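Local coordinates for protein rubber oxygenase (Streptomyces sp., PDB 5O1L) that catalyses the oxidative C-C cleavage of poly(cis-1,4-isoprene) in natural and synthetic rubber, using O2 and a non-covalently bound b-type heme, at residues A[225-230]-A[268-273]; A[234-239]-A[281-286]. All blocks are in the same frame, centred on the assembly; numbering follows the deposited sequence.

Contacts 1 and 2 both use helix 224-244, with centres 13 Å apart. Contact 1 sets its start, 225-230, against the loop 268-273 that follows helix 251-267; contact 2 sets 234-239, further along, against helix 279-289. The partners therefore follow the same order along the chain. Contact 1 belongs to the heme pocket: D226, I227, T230 and L268 all line it, and the I227 side chain is about 5 Å from that of H198, the inferred axial ligand. Contact 2 stands back, with the T236 side chain about 10 Å from the heme. P276 is touched by both M228 and A282, and W36 by both M228 and Q285, so the two contacts share these neighbours.

Contact 1 (A[225-230]-A[268-273]); sequences ADIMVT and LGVSDE. With HEM (protoporphyrin IX containing Fe), chain C.
D226 OD2, on the residue just before the I227 side chain that meets V270, is gripped by two donors, the backbone N of S223 and NE2 of Q218, while its other oxygen, OD1, makes a salt bridge to R147. The carboxylate is thus fixed from both oxygens at the start of helix 224-244. The contact across the segments is purely apolar, and V270 carries it with both methyls. Its CG1 stands opposite the backbone N (chi1 -178°), and this turns the two branches to different partners. CG2 presses on I227 CG2 at 3.5 Å, a tight carbon pair in which the two side chains slide past each other in opposite directions. CG1 lies 4.0 Å from M228 SD, which arrives at a slant because the methionine chain is bent at both chi2 and chi3. An alanine here would remove both methyls and would probably leave I227 CG2 and the M228 sulfur without their partner in the loop. I227 CG2 also lies 3.9 Å from the heme vinyl carbon CAB; the two neighbours subtend about 135° at CG2, evidence that it is wedged between loop and cofactor. T230 CG2 adds a second contact to CAB at 3.5 Å, and T230 OG1 is hydrogen-bonded to E148. From the loop side, L268 CD1 reaches the heme methyl CMB at 3.8 Å. The chain can turn there because G269, with phi 100°, ends helix 251-267 in a Schellman motif. Further on, S271 OG accepts from E273 N at 3.2 Å, which makes an ST turn. Helix start and post-helix loop together form one wall of the b-type heme pocket of this rubber oxygenase, with V270 packed in the layer behind I227.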
# COMPACT_ATOMS: atom_id res chain seq x y z
N ALA A 225 -13.78 0.31 4.22
CA ALA A 225 -13.65 1.62 3.56
C ALA A 225 -12.24 2.17 3.75
O ALA A 225 -11.63 2.69 2.80
CB ALA A 225 -14.71 2.60 4.10
N ASP A 226 -11.71 2.07 4.96
CA ASP A 226 -10.38 2.53 5.23
C ASP A 226 -9.30 1.79 4.36
O ASP A 226 -8.39 2.43 3.79
CB ASP A 226 -10.01 2.34 6.72
CG ASP A 226 -10.85 3.16 7.69
OD1 ASP A 226 -11.26 4.27 7.31
OD2 ASP A 226 -10.89 2.72 8.88
N ILE A 227 -9.48 0.50 4.22
CA ILE A 227 -8.55 -0.30 3.43
C ILE A 227 -8.59 0.22 1.98
O ILE A 227 -7.52 0.39 1.34
CB ILE A 227 -8.78 -1.79 3.53
CG1 ILE A 227 -8.63 -2.27 4.98
CG2 ILE A 227 -7.88 -2.57 2.56
CD1 ILE A 227 -9.04 -3.69 5.16
N MET A 228 -9.79 0.45 1.47
CA MET A 228 -9.91 0.95 0.08
C MET A 228 -9.36 2.35 -0.14
O MET A 228 -8.79 2.64 -1.16
CB MET A 228 -11.34 0.78 -0.43
CG MET A 228 -11.66 -0.64 -0.71
SD MET A 228 -10.52 -1.51 -1.84
CE MET A 228 -10.52 -0.45 -3.17
N VAL A 229 -9.47 3.21 0.87
CA VAL A 229 -8.79 4.50 0.80
C VAL A 229 -7.32 4.33 0.58
O VAL A 229 -6.69 4.97 -0.28
CB VAL A 229 -9.14 5.36 2.06
CG1 VAL A 229 -8.25 6.58 2.08
CG2 VAL A 229 -10.59 5.73 2.06
N THR A 230 -6.69 3.52 1.42
CA THR A 230 -5.28 3.22 1.34
C THR A 230 -4.96 2.58 -0.05
O THR A 230 -3.96 2.90 -0.72
CB THR A 230 -4.83 2.42 2.56
OG1 THR A 230 -4.88 3.35 3.65
CG2 THR A 230 -3.43 1.94 2.34
N LEU A 268 -6.32 -9.61 0.93
CA LEU A 268 -6.21 -8.86 2.22
C LEU A 268 -7.49 -8.83 2.98
O LEU A 268 -7.53 -8.27 4.10
CB LEU A 268 -5.74 -7.44 1.95
CG LEU A 268 -4.32 -7.35 1.47
CD1 LEU A 268 -4.01 -6.00 0.77
CD2 LEU A 268 -3.37 -7.57 2.61
N GLY A 269 -8.59 -9.39 2.45
CA GLY A 269 -9.84 -9.40 3.14
C GLY A 269 -10.85 -8.37 2.75
O GLY A 269 -11.91 -8.30 3.38
N VAL A 270 -10.64 -7.65 1.65
CA VAL A 270 -11.63 -6.71 1.14
C VAL A 270 -12.73 -7.52 0.41
O VAL A 270 -12.41 -8.36 -0.44
CB VAL A 270 -11.07 -5.67 0.24
CG1 VAL A 270 -12.21 -4.73 -0.18
CG2 VAL A 270 -9.95 -4.90 0.98
N SER A 271 -13.99 -7.33 0.75
CA SER A 271 -15.06 -7.96 0.05
C SER A 271 -15.07 -7.53 -1.40
O SER A 271 -14.87 -6.34 -1.72
CB SER A 271 -16.38 -7.49 0.66
OG SER A 271 -17.44 -7.96 -0.12
N ASP A 272 -15.41 -8.47 -2.30
CA ASP A 272 -15.47 -8.18 -3.71
C ASP A 272 -16.48 -7.10 -4.01
O ASP A 272 -16.36 -6.47 -5.07
CB ASP A 272 -15.77 -9.42 -4.52
CG ASP A 272 -14.68 -10.46 -4.49
OD1 ASP A 272 -13.55 -10.11 -4.00
OD2 ASP A 272 -14.94 -11.59 -4.99
N GLU A 273 -17.47 -6.89 -3.15
CA GLU A 273 -18.45 -5.84 -3.37
C GLU A 273 -17.89 -4.42 -3.21
O GLU A 273 -18.58 -3.48 -3.59
CB GLU A 273 -19.60 -5.97 -2.33
CG GLU A 273 -20.39 -7.22 -2.51
CD GLU A 273 -21.43 -7.48 -1.42
OE1 GLU A 273 -21.64 -6.62 -0.50
OE2 GLU A 273 -22.05 -8.58 -1.54
CHA HEM C . 0.06 -3.79 9.43
CHB HEM C . -0.46 -3.70 4.71
CHC HEM C . -4.31 -0.90 5.18
CHD HEM C . -3.14 -0.20 9.75
C1A HEM C . 0.16 -4.01 8.10
C2A HEM C . 1.17 -4.90 7.57
C3A HEM C . 1.06 -4.84 6.23
C4A HEM C . -0.01 -4.00 5.92
CMA HEM C . 1.95 -5.59 5.27
CAA HEM C . 2.22 -5.74 8.34
CBA HEM C . 3.44 -4.86 8.68
CGA HEM C . 4.60 -5.73 9.01
O1A HEM C . 4.55 -6.18 10.16
O2A HEM C . 5.51 -5.96 8.12
C1B HEM C . -1.59 -2.95 4.42
C2B HEM C . -2.06 -2.76 3.09
C3B HEM C . -3.15 -2.00 3.17
C4B HEM C . -3.36 -1.68 4.57
CMB HEM C . -1.47 -3.31 1.82
CAB HEM C . -4.13 -1.53 2.23
CBB HEM C . -4.17 -1.77 0.82
C1C HEM C . -4.35 -0.45 6.49
C2C HEM C . -5.23 0.62 6.92
C3C HEM C . -4.88 0.77 8.22
C4C HEM C . -3.78 -0.13 8.49
CMC HEM C . -6.33 1.26 6.12
CAC HEM C . -5.45 1.73 9.18
CBC HEM C . -6.56 2.56 9.08
C1D HEM C . -2.16 -1.12 10.04
C2D HEM C . -1.59 -1.30 11.40
C3D HEM C . -0.70 -2.29 11.33
C4D HEM C . -0.73 -2.76 9.94
CMD HEM C . -1.95 -0.43 12.54
CAD HEM C . 0.18 -2.83 12.47
CBD HEM C . 1.43 -1.96 12.52
CGD HEM C . 2.30 -2.43 13.70
O1D HEM C . 3.44 -2.87 13.42
O2D HEM C . 1.92 -2.39 14.90
NA HEM C . -0.58 -3.50 7.08
NB HEM C . -2.39 -2.26 5.24
NC HEM C . -3.44 -0.88 7.42
ND HEM C . -1.67 -2.07 9.22
FE HEM C . -2.04 -2.19 7.26

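Contact 2 (A[234-239]-A[281-286]); sequences LATFVM and AANAQS
N283 offers the flat group that faces T236: its amide meets the other helix through the oxygen end, not through a face. T236 CG2 lies 3.3 Å from N283 OD1, close to the amide plane. A water also reaches N283 OD1, at 2.6 Å, tilted about 20° out of that plane. The second flat group is the imidazole of H232, one turn before T236, whose two ring nitrogens bond to different helices: ND1 to T236 OG1 and NE2 to Q285 OE1. A282 and S286 touch the same histidine. T236 is the main contributor from helix 224-244, supplying more than half of the 135 Å² buried. With chi1 near -51°, its CG2 projects opposite the backbone N and into helix 279-289, while OG1 is turned back beside the backbone N, where H232 takes it up. The methyl is bordered by S286 CB at 3.9 Å and by the A282 carbonyl O, also at 3.9 Å, as well as by the asparagine oxygen. OG1 comes to 4.0 Å from A282 CB, a van der Waals approach only. A282 and S286 present only small groups to T236. The axes of segments 234-239 and 281-286 approach to 10.0 Å and cross at -101°. The packing is thus concentrated on one threonine. Polar linkage between the segments comes from the water, which donates to N283 OD1 and to T236 O, the latter at 2.8 Å. Two acceptor oxygens that could not bond to each other are thereby joined, so the crossing of these helices combines methyl packing with polar links routed through a water and, beside it, through the imidazole of H232.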
# COMPACT_ATOMS: atom_id res chain seq x y z
N LEU A 234 -2.31 3.84 -3.33
CA LEU A 234 -1.36 2.93 -3.93
C LEU A 234 -1.69 2.72 -5.36
O LEU A 234 -1.21 3.48 -6.20
CB LEU A 234 -1.35 1.59 -3.14
CG LEU A 234 -0.74 1.75 -1.76
CD1 LEU A 234 -1.16 0.62 -0.82
CD2 LEU A 234 0.78 1.77 -1.89
N ALA A 235 -2.53 1.79 -5.72
CA ALA A 235 -2.84 1.44 -7.13
C ALA A 235 -3.26 2.64 -7.99
O ALA A 235 -2.69 2.90 -9.02
CB ALA A 235 -3.90 0.40 -7.17
N THR A 236 -4.32 3.31 -7.55
CA THR A 236 -4.89 4.32 -8.45
C THR A 236 -3.91 5.48 -8.60
O THR A 236 -3.80 6.07 -9.70
CB THR A 236 -6.21 4.85 -7.83
OG1 THR A 236 -6.96 3.65 -7.51
CG2 THR A 236 -6.99 5.60 -8.80
N PHE A 237 -3.27 5.87 -7.50
CA PHE A 237 -2.27 6.94 -7.55
C PHE A 237 -1.09 6.60 -8.44
O PHE A 237 -0.69 7.40 -9.30
CB PHE A 237 -1.75 7.19 -6.10
CG PHE A 237 -0.53 8.08 -6.03
CD1 PHE A 237 -0.64 9.38 -6.24
CD2 PHE A 237 0.69 7.52 -5.73
CE1 PHE A 237 0.54 10.23 -6.12
CE2 PHE A 237 1.84 8.29 -5.64
CZ PHE A 237 1.72 9.63 -5.83
N VAL A 238 -0.52 5.43 -8.29
CA VAL A 238 0.65 5.07 -9.09
C VAL A 238 0.33 5.05 -10.53
O VAL A 238 1.13 5.55 -11.35
CB VAL A 238 1.25 3.74 -8.60
CG1 VAL A 238 2.31 3.20 -9.54
CG2 VAL A 238 1.81 3.93 -7.28
N MET A 239 -0.80 4.46 -10.93
CA MET A 239 -1.16 4.44 -12.37
C MET A 239 -1.33 5.85 -12.87
O MET A 239 -0.86 6.17 -14.00
CB MET A 239 -2.40 3.58 -12.61
CG MET A 239 -2.78 3.48 -14.05
SD MET A 239 -1.45 2.81 -15.11
CE MET A 239 -1.26 1.15 -14.44
N ALA A 281 -14.01 3.10 -12.70
CA ALA A 281 -14.59 3.06 -11.40
C ALA A 281 -13.61 3.49 -10.33
O ALA A 281 -13.91 4.25 -9.41
CB ALA A 281 -15.22 1.72 -11.10
N ALA A 282 -12.38 2.96 -10.43
CA ALA A 282 -11.39 3.28 -9.41
C ALA A 282 -11.02 4.76 -9.41
O ALA A 282 -10.88 5.34 -8.34
CB ALA A 282 -10.13 2.48 -9.65
N ASN A 283 -10.87 5.34 -10.61
CA ASN A 283 -10.44 6.71 -10.71
C ASN A 283 -11.53 7.66 -10.15
O ASN A 283 -11.22 8.57 -9.41
CB ASN A 283 -10.12 7.07 -12.15
CG ASN A 283 -8.84 6.43 -12.67
OD1 ASN A 283 -7.98 6.15 -11.88
ND2 ASN A 283 -8.74 6.22 -13.93
N ALA A 284 -12.77 7.29 -10.45
CA ALA A 284 -13.85 8.13 -9.91
C ALA A 284 -13.99 8.01 -8.40
O ALA A 284 -14.17 9.00 -7.71
CB ALA A 284 -15.13 7.73 -10.59
N GLN A 285 -13.82 6.80 -7.89
CA GLN A 285 -13.87 6.58 -6.46
C GLN A 285 -12.77 7.30 -5.68
O GLN A 285 -13.02 7.90 -4.65
CB GLN A 285 -13.94 5.13 -6.12
CG GLN A 285 -14.06 4.81 -4.66
CD GLN A 285 -14.28 3.38 -4.44
OE1 GLN A 285 -13.37 2.56 -4.37
NE2 GLN A 285 -15.56 2.97 -4.48
N SER A 286 -11.53 7.23 -6.17
CA SER A 286 -10.42 7.91 -5.52
C SER A 286 -10.71 9.40 -5.32
O SER A 286 -10.42 9.93 -4.25
CB SER A 286 -9.20 7.68 -6.36
OG SER A 286 -8.09 8.33 -5.67
O HOH W 1 -5.37 5.95 -12.02